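PDB 4MBO: serine-rich Repeat Adhesion Glycoprotein (Srr1) from Streptococcus agalactiae, which binds fibrinogen as a surface glycoprotein adhesin of the serine-rich repeat class, and so probably promotes attachment of the bacterium to host tissue. Local coordinates for residues 171-176 / 189-194; 231-236 / 253-258; 258-263 / 272-277. All blocks are in the same frame, centred on the assembly; numbering follows the deposited sequence. Where two conformers were deposited one is given.

Interaction 1: residues 171-176 / 189-194; sequences TNVRSR and YITQIN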
loop_
_atom_site.group_PDB
_atom_site.type_symbol
_atom_site.label_atom_id
_atom_site.label_comp_id
_atom_site.label_asym_id
_atom_site.label_seq_id
_atom_site.Cartn_x
_atom_site.Cartn_y
_atom_site.Cartn_z
ATOM N N THR A 171 3.498 9.798 -24.578
ATOM C CA THR A 171 2.590 9.264 -23.587
ATOM C C THR A 171 3.349 8.860 -22.336
ATOM O O THR A 171 4.558 8.652 -22.371
ATOM C CB THR A 171 1.815 8.026 -24.112
ATOM O OG1 THR A 171 2.747 7.017 -24.520
ATOM C CG2 THR A 171 0.938 8.345 -25.301
ATOM N N ASN A 172 2.650 8.786 -21.211
ATOM C CA ASN A 172 3.231 8.245 -19.986
ATOM C C ASN A 172 2.119 7.781 -19.052
ATOM O O ASN A 172 1.074 8.382 -19.000
ATOM C CB ASN A 172 4.226 9.181 -19.282
ATOM C CG ASN A 172 3.590 10.418 -18.674
ATOM O OD1 ASN A 172 3.346 10.441 -17.475
ATOM N ND2 ASN A 172 3.348 11.446 -19.490
ATOM N N VAL A 173 2.367 6.690 -18.321
ATOM C CA VAL A 173 1.352 6.047 -17.495
ATOM C C VAL A 173 1.994 5.209 -16.399
ATOM O O VAL A 173 3.150 4.741 -16.529
ATOM C CB VAL A 173 0.442 5.148 -18.408
ATOM C CG1 VAL A 173 1.220 3.907 -18.874
ATOM C CG2 VAL A 173 -0.866 4.736 -17.733
ATOM N N ARG A 174 1.243 4.991 -15.331
ATOM C CA ARG A 174 1.671 4.105 -14.234
ATOM C C ARG A 174 0.448 3.554 -13.536
ATOM O O ARG A 174 -0.578 4.217 -13.499
ATOM C CB ARG A 174 2.598 4.837 -13.252
ATOM C CG ARG A 174 3.130 3.958 -12.142
ATOM C CD ARG A 174 4.207 4.660 -11.318
ATOM N NE ARG A 174 3.721 5.936 -10.788
ATOM C CZ ARG A 174 4.462 6.779 -10.066
ATOM N NH1 ARG A 174 5.715 6.461 -9.752
ATOM N NH2 ARG A 174 3.949 7.940 -9.664
ATOM N N SER A 175 0.515 2.337 -13.006
ATOM C CA SER A 175 -0.602 1.788 -12.263
ATOM C C SER A 175 -0.104 1.009 -11.072
ATOM O O SER A 175 1.059 0.699 -11.020
ATOM C CB SER A 175 -1.461 0.925 -13.150
ATOM O OG SER A 175 -0.711 -0.218 -13.580
ATOM N N ARG A 176 -0.987 0.734 -10.128
ATOM C CA ARG A 176 -0.612 0.024 -8.901
ATOM C C ARG A 176 -1.816 -0.566 -8.198
ATOM O O ARG A 176 -2.856 0.056 -8.113
ATOM C CB ARG A 176 0.079 1.047 -7.981
ATOM C CG ARG A 176 0.777 0.485 -6.776
ATOM C CD ARG A 176 1.558 1.592 -6.055
ATOM N NE ARG A 176 2.428 0.936 -5.109
ATOM C CZ ARG A 176 2.202 0.809 -3.819
ATOM N NH1 ARG A 176 3.044 0.080 -3.113
ATOM N NH2 ARG A 176 1.148 1.361 -3.227
ATOM N N TYR A 189 -7.180 -0.953 -7.748
ATOM C CA TYR A 189 -6.172 -0.808 -8.770
ATOM C C TYR A 189 -6.292 0.597 -9.312
ATOM O O TYR A 189 -7.312 0.963 -9.931
ATOM C CB TYR A 189 -6.433 -1.869 -9.882
ATOM C CG TYR A 189 -5.513 -1.752 -11.083
ATOM C CD1 TYR A 189 -4.171 -2.074 -10.989
ATOM C CD2 TYR A 189 -5.991 -1.345 -12.320
ATOM C CE1 TYR A 189 -3.319 -1.999 -12.080
ATOM C CE2 TYR A 189 -5.151 -1.269 -13.410
ATOM C CZ TYR A 189 -3.821 -1.600 -13.300
ATOM O OH TYR A 189 -2.952 -1.506 -14.386
ATOM N N ILE A 190 -5.243 1.360 -9.147
ATOM C CA ILE A 190 -5.243 2.754 -9.551
ATOM C C ILE A 190 -4.280 3.015 -10.695
ATOM O O ILE A 190 -3.151 2.502 -10.713
ATOM C CB ILE A 190 -4.920 3.666 -8.363
ATOM C CG1 ILE A 190 -5.966 3.467 -7.281
ATOM C CG2 ILE A 190 -4.904 5.131 -8.817
ATOM C CD1 ILE A 190 -5.861 4.426 -6.117
ATOM N N THR A 191 -4.754 3.797 -11.671
ATOM C CA THR A 191 -3.999 4.171 -12.820
ATOM C C THR A 191 -3.786 5.671 -12.858
ATOM O O THR A 191 -4.760 6.442 -12.724
ATOM C CB THR A 191 -4.732 3.746 -14.120
ATOM O OG1 THR A 191 -4.889 2.309 -14.126
ATOM C CG2 THR A 191 -3.909 4.109 -15.329
ATOM N N GLN A 192 -2.530 6.085 -13.019
ATOM C CA GLN A 192 -2.203 7.500 -13.209
ATOM C C GLN A 192 -1.932 7.729 -14.690
ATOM O O GLN A 192 -1.092 7.056 -15.295
ATOM C CB GLN A 192 -0.997 7.922 -12.422
ATOM C CG GLN A 192 -1.192 7.816 -10.923
ATOM C CD GLN A 192 0.103 8.059 -10.171
ATOM O OE1 GLN A 192 1.207 7.787 -10.692
ATOM N NE2 GLN A 192 -0.013 8.530 -8.933
ATOM N N ILE A 193 -2.674 8.667 -15.270
ATOM C CA ILE A 193 -2.520 9.058 -16.662
ATOM C C ILE A 193 -1.764 10.392 -16.636
ATOM O O ILE A 193 -2.191 11.353 -16.016
ATOM C CB ILE A 193 -3.888 9.190 -17.354
ATOM C CG1 ILE A 193 -4.543 7.803 -17.501
ATOM C CG2 ILE A 193 -3.802 9.883 -18.701
ATOM C CD1 ILE A 193 -5.451 7.454 -16.379
ATOM N N ASN A 194 -0.610 10.436 -17.298
ATOM C CA ASN A 194 0.283 11.586 -17.258
ATOM C C ASN A 194 0.840 11.868 -15.857
ATOM O O ASN A 194 0.855 13.014 -15.408
ATOM C CB ASN A 194 -0.355 12.857 -17.843
ATOM C CG ASN A 194 0.689 13.940 -18.182
ATOM O OD1 ASN A 194 1.895 13.674 -18.283
ATOM N ND2 ASN A 194 0.221 15.169 -18.338
#
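Arg174 and Gln192 face each other as an antiparallel hydrogen-bonded pair, and backbone bonds form the first group of contacts. Gln192 N reaches Arg174 O at 2.7 Å and Arg174 N returns to Gln192 O at 3.1 Å; Arg176 with Ile190 repeats the pattern, and Asn194 N donates to Asn172 O just past the strand end. In the non-hydrogen-bonded pairs between them the alpha carbons lend CH···O contacts, of which Ser175 CA to Ile190 O is the shortest at 3.1 Å. Segment axes at 165° with a register that runs without a slip identify neighbouring arms of a beta hairpin, strands 169-181 and 186-202, within the region assigned to the C-terminal family of fibrinogen-binding adhesins.

Side-chain hydrogen bonds add a second group. Arg174, bent at chi3, lies alongside Gln192 and directs NE and NH2 to the same oxygen, OE1, which sits in the guanidinium plane; the NH2 bond, 2.9 Å to OE1, arrives on a lone pair, whereas NE is tilted from the amide's carbonyl plane. Asp242 also takes a salt bridge from NH2, Asn159 O receives NH1, and Thr241 O receives Gln192 NE2, so both groups are fixed in rotation. Asn172 ND2 donates to Asn194 OD1 at 2.9 Å, almost straight (168°), although the two amide planes stand 69° apart.

On the face carrying Val173, Ser175 and Thr191, the Ser175 OG and Tyr189 OH hydroxyls are hydrogen-bonded at 2.7 Å, and Ser299 joins both Tyr189 and Thr191. Between the two segments the apolar contact on this face is slight: Val173 CG2 meets Thr191 CG2 at 3.9 Å.

Interaction 2: residues 231-236 / 253-258; sequences KILKTN and FEDVTS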
loop_
_atom_site.group_PDB
_atom_site.type_symbol
_atom_site.label_atom_id
_atom_site.label_comp_id
_atom_site.label_asym_id
_atom_site.label_seq_id
_atom_site.Cartn_x
_atom_site.Cartn_y
_atom_site.Cartn_z
ATOM N N LYS A 231 -13.948 5.247 -10.917
ATOM C CA LYS A 231 -13.997 6.675 -10.602
ATOM C C LYS A 231 -12.810 7.295 -11.315
ATOM O O LYS A 231 -11.712 6.736 -11.326
ATOM C CB LYS A 231 -13.903 6.937 -9.078
ATOM C CG LYS A 231 -13.941 8.413 -8.685
ATOM C CD LYS A 231 -14.159 8.669 -7.175
ATOM C CE LYS A 231 -13.021 8.137 -6.324
ATOM N NZ LYS A 231 -13.182 8.489 -4.864
ATOM N N ILE A 232 -13.037 8.456 -11.940
ATOM C CA ILE A 232 -11.999 9.190 -12.668
ATOM C C ILE A 232 -11.868 10.595 -12.084
ATOM O O ILE A 232 -12.850 11.344 -11.979
ATOM C CB ILE A 232 -12.302 9.269 -14.184
ATOM C CG1 ILE A 232 -12.664 7.891 -14.708
ATOM C CG2 ILE A 232 -11.152 9.924 -14.931
ATOM C CD1 ILE A 232 -13.039 7.853 -16.168
ATOM N N LEU A 233 -10.649 10.931 -11.690
ATOM C CA LEU A 233 -10.324 12.219 -11.117
ATOM C C LEU A 233 -9.316 12.961 -11.965
ATOM O O LEU A 233 -8.509 12.353 -12.654
ATOM C CB LEU A 233 -9.738 12.051 -9.692
ATOM C CG LEU A 233 -10.546 11.209 -8.742
ATOM C CD1 LEU A 233 -9.787 11.017 -7.445
ATOM C CD2 LEU A 233 -11.909 11.804 -8.473
ATOM N N LYS A 234 -9.403 14.296 -11.953
ATOM C CA LYS A 234 -8.464 15.156 -12.693
ATOM C C LYS A 234 -7.696 16.029 -11.695
ATOM O O LYS A 234 -8.290 16.606 -10.761
ATOM C CB LYS A 234 -9.200 16.047 -13.709
ATOM C CG LYS A 234 -8.300 16.975 -14.513
ATOM C CD LYS A 234 -9.119 17.795 -15.501
ATOM C CE LYS A 234 -8.319 18.928 -16.111
ATOM N NZ LYS A 234 -7.958 19.945 -15.094
ATOM N N THR A 235 -6.384 16.138 -11.907
ATOM C CA THR A 235 -5.507 16.942 -11.042
ATOM C C THR A 235 -4.200 17.311 -11.782
ATOM O O THR A 235 -3.873 16.728 -12.816
ATOM C CB THR A 235 -5.143 16.163 -9.734
ATOM O OG1 THR A 235 -4.607 17.055 -8.754
ATOM C CG2 THR A 235 -4.182 15.047 -10.037
ATOM N N ASN A 236 -3.444 18.251 -11.218
ATOM C CA ASN A 236 -2.126 18.582 -11.714
ATOM C C ASN A 236 -1.182 17.498 -11.186
ATOM O O ASN A 236 -1.319 17.065 -10.033
ATOM C CB ASN A 236 -1.723 19.934 -11.182
ATOM C CG ASN A 236 -0.393 20.415 -11.740
ATOM O OD1 ASN A 236 0.653 19.892 -11.416
ATOM N ND2 ASN A 236 -0.436 21.481 -12.524
ATOM N N PHE A 253 -8.294 17.477 -6.269
ATOM C CA PHE A 253 -8.873 16.498 -7.210
ATOM C C PHE A 253 -10.293 16.867 -7.594
ATOM O O PHE A 253 -11.072 17.307 -6.748
ATOM C CB PHE A 253 -8.891 15.090 -6.605
ATOM C CG PHE A 253 -7.528 14.477 -6.454
ATOM C CD1 PHE A 253 -6.972 13.751 -7.481
ATOM C CD2 PHE A 253 -6.812 14.624 -5.282
ATOM C CE1 PHE A 253 -5.729 13.177 -7.365
ATOM C CE2 PHE A 253 -5.554 14.043 -5.147
ATOM C CZ PHE A 253 -5.008 13.337 -6.186
ATOM N N GLU A 254 -10.597 16.765 -8.882
ATOM C CA GLU A 254 -11.935 17.014 -9.379
ATOM C C GLU A 254 -12.450 15.719 -9.934
ATOM O O GLU A 254 -11.760 15.077 -10.726
ATOM C CB GLU A 254 -11.880 18.032 -10.527
ATOM C CG GLU A 254 -13.235 18.370 -11.057
ATOM C CD GLU A 254 -13.212 19.352 -12.211
ATOM O OE1 GLU A 254 -12.137 19.600 -12.851
ATOM O OE2 GLU A 254 -14.312 19.849 -12.504
ATOM N N ASP A 255 -13.678 15.369 -9.599
ATOM C CA ASP A 255 -14.276 14.136 -10.129
ATOM C C ASP A 255 -14.875 14.391 -11.524
ATOM O O ASP A 255 -15.821 15.177 -11.675
ATOM C CB ASP A 255 -15.335 13.627 -9.171
ATOM C CG ASP A 255 -15.804 12.231 -9.489
ATOM O OD1 ASP A 255 -16.077 11.931 -10.667
ATOM O OD2 ASP A 255 -15.939 11.454 -8.508
ATOM N N VAL A 256 -14.281 13.769 -12.519
ATOM C CA VAL A 256 -14.725 13.892 -13.934
ATOM C C VAL A 256 -15.282 12.571 -14.479
ATOM O O VAL A 256 -15.437 12.388 -15.685
ATOM C CB VAL A 256 -13.574 14.416 -14.820
ATOM C CG1 VAL A 256 -13.111 15.790 -14.369
ATOM C CG2 VAL A 256 -12.394 13.448 -14.803
ATOM N N THR A 257 -15.661 11.659 -13.592
ATOM C CA THR A 257 -16.225 10.395 -14.005
ATOM C C THR A 257 -17.355 10.550 -15.034
ATOM O O THR A 257 -17.389 9.824 -16.058
ATOM C CB THR A 257 -16.745 9.625 -12.785
ATOM O OG1 THR A 257 -15.719 9.561 -11.807
ATOM C CG2 THR A 257 -17.218 8.198 -13.160
ATOM N N SER A 258 -18.227 11.535 -14.825
ATOM C CA SER A 258 -19.376 11.686 -15.724
ATOM C C SER A 258 -19.023 12.183 -17.124
ATOM O O SER A 258 -19.834 12.072 -18.052
ATOM C CB SER A 258 -20.446 12.590 -15.122
ATOM O OG SER A 258 -19.984 13.938 -15.038
HETATM O O HOH W 1 -9.692 20.326 -12.428
#
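Ile232 N points straight at the hydroxyl of Thr257, 2.9 Å from N to OG1 at an angle of 179°, so a side chain takes this backbone donor. Ile232 O accepts from Val256 N, while Lys234 and Glu254 exchange two bonds: Lys234 N to Glu254 O at 2.8 Å and Glu254 N to Lys234 O at 3.0 Å. Apolar groups fill in around this backbone. Ile232 CG2 meets Val256 CG2 at 3.7 Å, their side chains crossing at about a right angle. Leu233 sends CD1 to Phe253 CD1 and CD2 to Asp255 CA, and Thr235 CG2 comes within 3.6 Å of Phe253 CE1.

The next shell fixes these groups. Asp255, with CG anti to its backbone nitrogen (chi1 -168°), turns OD1 forward to receive both Thr257 N and Thr257 OG1, the latter at 2.7 Å on the syn side but tilted out of the carboxylate plane. That hydroxyl therefore spends its proton on Asp255 and offers Ile232 N an acceptor. At the solvent-facing border, in one of two Lys234 conformers, a water accepts from NZ and donates to Glu254 OE1 at 2.6 Å. Beyond, Glu252 O holds Thr235 OG1, and Tyr248 packs edge-to-face with Phe253.

Strand 283-290 flanks 229-235 as well, through backbone bonds of Lys231, Leu233 and Thr235 with Leu287, Val285 and Ser283. Two bridge pairs, Leu233-Asp255 and Lys234-Glu254, make 254-255 a short antiparallel strand added to 229-235, ended by an Asx turn at Asp255.

Interaction 3: residues 258-263 / 272-277; sequences SQYSYT and DWKTNS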
loop_
_atom_site.group_PDB
_atom_site.type_symbol
_atom_site.label_atom_id
_atom_site.label_comp_id
_atom_site.label_asym_id
_atom_site.label_seq_id
_atom_site.Cartn_x
_atom_site.Cartn_y
_atom_site.Cartn_z
ATOM N N SER A 258 -18.227 11.535 -14.825
ATOM C CA SER A 258 -19.376 11.686 -15.724
ATOM C C SER A 258 -19.023 12.183 -17.124
ATOM O O SER A 258 -19.834 12.072 -18.052
ATOM C CB SER A 258 -20.446 12.590 -15.122
ATOM O OG SER A 258 -19.984 13.938 -15.038
ATOM N N GLN A 259 -17.845 12.759 -17.263
ATOM C CA GLN A 259 -17.399 13.277 -18.525
ATOM C C GLN A 259 -16.809 12.222 -19.461
ATOM O O GLN A 259 -16.946 12.332 -20.700
ATOM C CB GLN A 259 -16.352 14.353 -18.253
ATOM C CG GLN A 259 -15.785 15.016 -19.486
ATOM C CD GLN A 259 -14.739 16.058 -19.138
ATOM O OE1 GLN A 259 -14.406 16.264 -17.968
ATOM N NE2 GLN A 259 -14.214 16.720 -20.154
ATOM N N TYR A 260 -16.196 11.205 -18.883
ATOM C CA TYR A 260 -15.470 10.203 -19.664
ATOM C C TYR A 260 -16.062 8.835 -19.504
ATOM O O TYR A 260 -15.586 8.031 -18.699
ATOM C CB TYR A 260 -13.998 10.193 -19.264
ATOM C CG TYR A 260 -13.335 11.507 -19.509
ATOM C CD1 TYR A 260 -12.942 11.857 -20.787
ATOM C CD2 TYR A 260 -13.094 12.401 -18.479
ATOM C CE1 TYR A 260 -12.367 13.078 -21.040
ATOM C CE2 TYR A 260 -12.509 13.607 -18.720
ATOM C CZ TYR A 260 -12.123 13.933 -19.985
ATOM O OH TYR A 260 -11.573 15.154 -20.224
ATOM N N SER A 261 -17.092 8.582 -20.276
ATOM C CA SER A 261 -17.719 7.282 -20.277
ATOM C C SER A 261 -16.722 6.210 -20.744
ATOM O O SER A 261 -15.719 6.501 -21.415
ATOM C CB SER A 261 -18.952 7.292 -21.160
ATOM O OG SER A 261 -18.660 7.558 -22.527
ATOM N N TYR A 262 -17.018 4.976 -20.395
ATOM C CA TYR A 262 -16.138 3.901 -20.753
ATOM C C TYR A 262 -16.926 2.695 -21.180
ATOM O O TYR A 262 -18.118 2.558 -20.854
ATOM C CB TYR A 262 -15.219 3.563 -19.578
ATOM C CG TYR A 262 -15.927 3.013 -18.338
ATOM C CD1 TYR A 262 -16.213 1.658 -18.208
ATOM C CD2 TYR A 262 -16.328 3.861 -17.291
ATOM C CE1 TYR A 262 -16.903 1.152 -17.094
ATOM C CE2 TYR A 262 -17.002 3.365 -16.170
ATOM C CZ TYR A 262 -17.290 2.016 -16.074
ATOM O OH TYR A 262 -17.931 1.455 -14.993
ATOM N N THR A 263 -16.271 1.826 -21.941
ATOM C CA THR A 263 -16.851 0.539 -22.307
ATOM C C THR A 263 -16.191 -0.522 -21.431
ATOM O O THR A 263 -15.061 -0.345 -20.938
ATOM C CB THR A 263 -16.667 0.183 -23.793
ATOM O OG1 THR A 263 -15.295 0.166 -24.120
ATOM C CG2 THR A 263 -17.361 1.177 -24.657
ATOM N N ASP A 272 -12.098 6.613 -23.611
ATOM C CA ASP A 272 -11.728 7.559 -24.679
ATOM C C ASP A 272 -11.528 8.929 -24.009
ATOM O O ASP A 272 -12.459 9.456 -23.388
ATOM C CB ASP A 272 -12.899 7.647 -25.657
ATOM C CG ASP A 272 -12.660 8.551 -26.848
ATOM O OD1 ASP A 272 -11.646 9.283 -26.942
ATOM O OD2 ASP A 272 -13.595 8.544 -27.724
ATOM N N TRP A 273 -10.319 9.476 -24.098
ATOM C CA TRP A 273 -10.043 10.796 -23.513
ATOM C C TRP A 273 -10.586 11.956 -24.353
ATOM O O TRP A 273 -10.481 13.112 -23.951
ATOM C CB TRP A 273 -8.579 10.960 -23.171
ATOM C CG TRP A 273 -8.128 9.984 -22.129
ATOM C CD1 TRP A 273 -7.223 8.982 -22.304
ATOM C CD2 TRP A 273 -8.536 9.927 -20.747
ATOM N NE1 TRP A 273 -7.031 8.311 -21.121
ATOM C CE2 TRP A 273 -7.875 8.834 -20.167
ATOM C CE3 TRP A 273 -9.441 10.653 -19.967
ATOM C CZ2 TRP A 273 -8.053 8.470 -18.828
ATOM C CZ3 TRP A 273 -9.632 10.273 -18.626
ATOM C CH2 TRP A 273 -8.932 9.208 -18.083
ATOM N N LYS A 274 -11.128 11.625 -25.513
ATOM C CA LYS A 274 -11.855 12.609 -26.357
ATOM C C LYS A 274 -10.984 13.719 -26.907
ATOM O O LYS A 274 -11.491 14.819 -27.249
ATOM C CB LYS A 274 -13.020 13.228 -25.606
ATOM C CG LYS A 274 -13.968 12.255 -24.955
ATOM C CD LYS A 274 -15.128 13.016 -24.348
ATOM C CE LYS A 274 -15.942 12.177 -23.392
ATOM N NZ LYS A 274 -16.495 10.916 -23.965
ATOM N N THR A 275 -9.699 13.427 -27.034
ATOM C CA THR A 275 -8.707 14.363 -27.567
ATOM C C THR A 275 -7.469 13.634 -27.954
ATOM O O THR A 275 -7.237 12.516 -27.488
ATOM C CB THR A 275 -8.330 15.464 -26.534
ATOM O OG1 THR A 275 -7.399 16.398 -27.133
ATOM C CG2 THR A 275 -7.732 14.848 -25.277
ATOM N N ASN A 276 -6.688 14.222 -28.874
ATOM C CA ASN A 276 -5.392 13.672 -29.191
ATOM C C ASN A 276 -4.244 14.374 -28.408
ATOM O O ASN A 276 -3.080 14.045 -28.592
ATOM C CB ASN A 276 -5.124 13.773 -30.697
ATOM C CG ASN A 276 -4.915 15.198 -31.134
ATOM O OD1 ASN A 276 -5.652 16.086 -30.724
ATOM N ND2 ASN A 276 -3.874 15.435 -31.915
ATOM N N SER A 277 -4.608 15.288 -27.514
ATOM C CA SER A 277 -3.634 16.050 -26.751
ATOM C C SER A 277 -4.103 16.300 -25.332
ATOM O O SER A 277 -5.245 16.712 -25.107
ATOM C CB SER A 277 -3.390 17.395 -27.443
ATOM O OG SER A 277 -2.397 18.163 -26.778
HETATM O O HOH W 2 -18.488 10.585 -22.562
HETATM O O HOH W 3 -9.629 14.993 -22.106
HETATM O O HOH W 4 -14.595 4.822 -24.029
HETATM O O HOH W 5 -15.112 8.810 -22.927
#
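With chi1 of -61° at Tyr260 and -63° at Trp273, each ring swings to the side of its own backbone nitrogen, and the two side chains cross at about a right angle. The result is a T-shaped aromatic pair: the benzo edge of Trp273 is presented to a face of Tyr260, with ring centroids 5.1 Å apart and planes at 63°. Among the ring atoms the closest approach is Trp273 CE3 to Tyr260 CD1, 3.8 Å. Gln259 lays its CG against the opposite face of the tyrosine, which is thereby sandwiched, and Asp272 O lies at the ring edge, near its plane. Behind this pair, Tyr284 stacks on Trp273 and meets Tyr260 edge-to-face, while Trp273 NE1 is bonded to Thr211 OG1; the contact thus continues an aromatic cluster.

The segments take in the start and the end of the hairpin of strands 262-264 and 269-272, an edge of the five-stranded antiparallel sheet, and join the approach to its first strand with the loop leaving its second. An Asx turn shapes that loop: Asp272 OD1 accepts Lys274 N at 2.8 Å, from above the carboxylate plane, and also has Asn208 ND2 as a partner.

No direct hydrogen bond spans the two segments, and water does the polar work. One water donates to Ser261 O and Asp272 O and, as modelled, accepts from Lys274 NZ at 2.7 Å. A second is bonded to Gln259 O and Ser261 OG; its link to NZ is doubtful. Another lies 2.7 Å from Tyr260 OH and donates to Trp273 O at 2.8 Å.

In the fold
All three contacts lie in the region assigned to the C-terminal family of fibrinogen-binding adhesins and follow one another along the chain. Interactions 1 and 2 reach the same curled antiparallel sheet at different places, their centres 14 Å apart and their nearest atoms about 6 Å apart, without touching. Interaction 3 contacts both: Ile193 CD1 lies 3.7 Å from Trp273 CZ2, and Ile232 CG2 is 3.9 Å from Trp273 CH2. The tryptophan therefore bridges the hairpin and the 231-236 / 253-258 pair. Interactions 2 and 3 also share Ser258, with centres 12 Å apart. The Arg174 side chain is about 6 Å from a bound calcium ion, and that of Thr235 about 10 Å from a bound calcium ion.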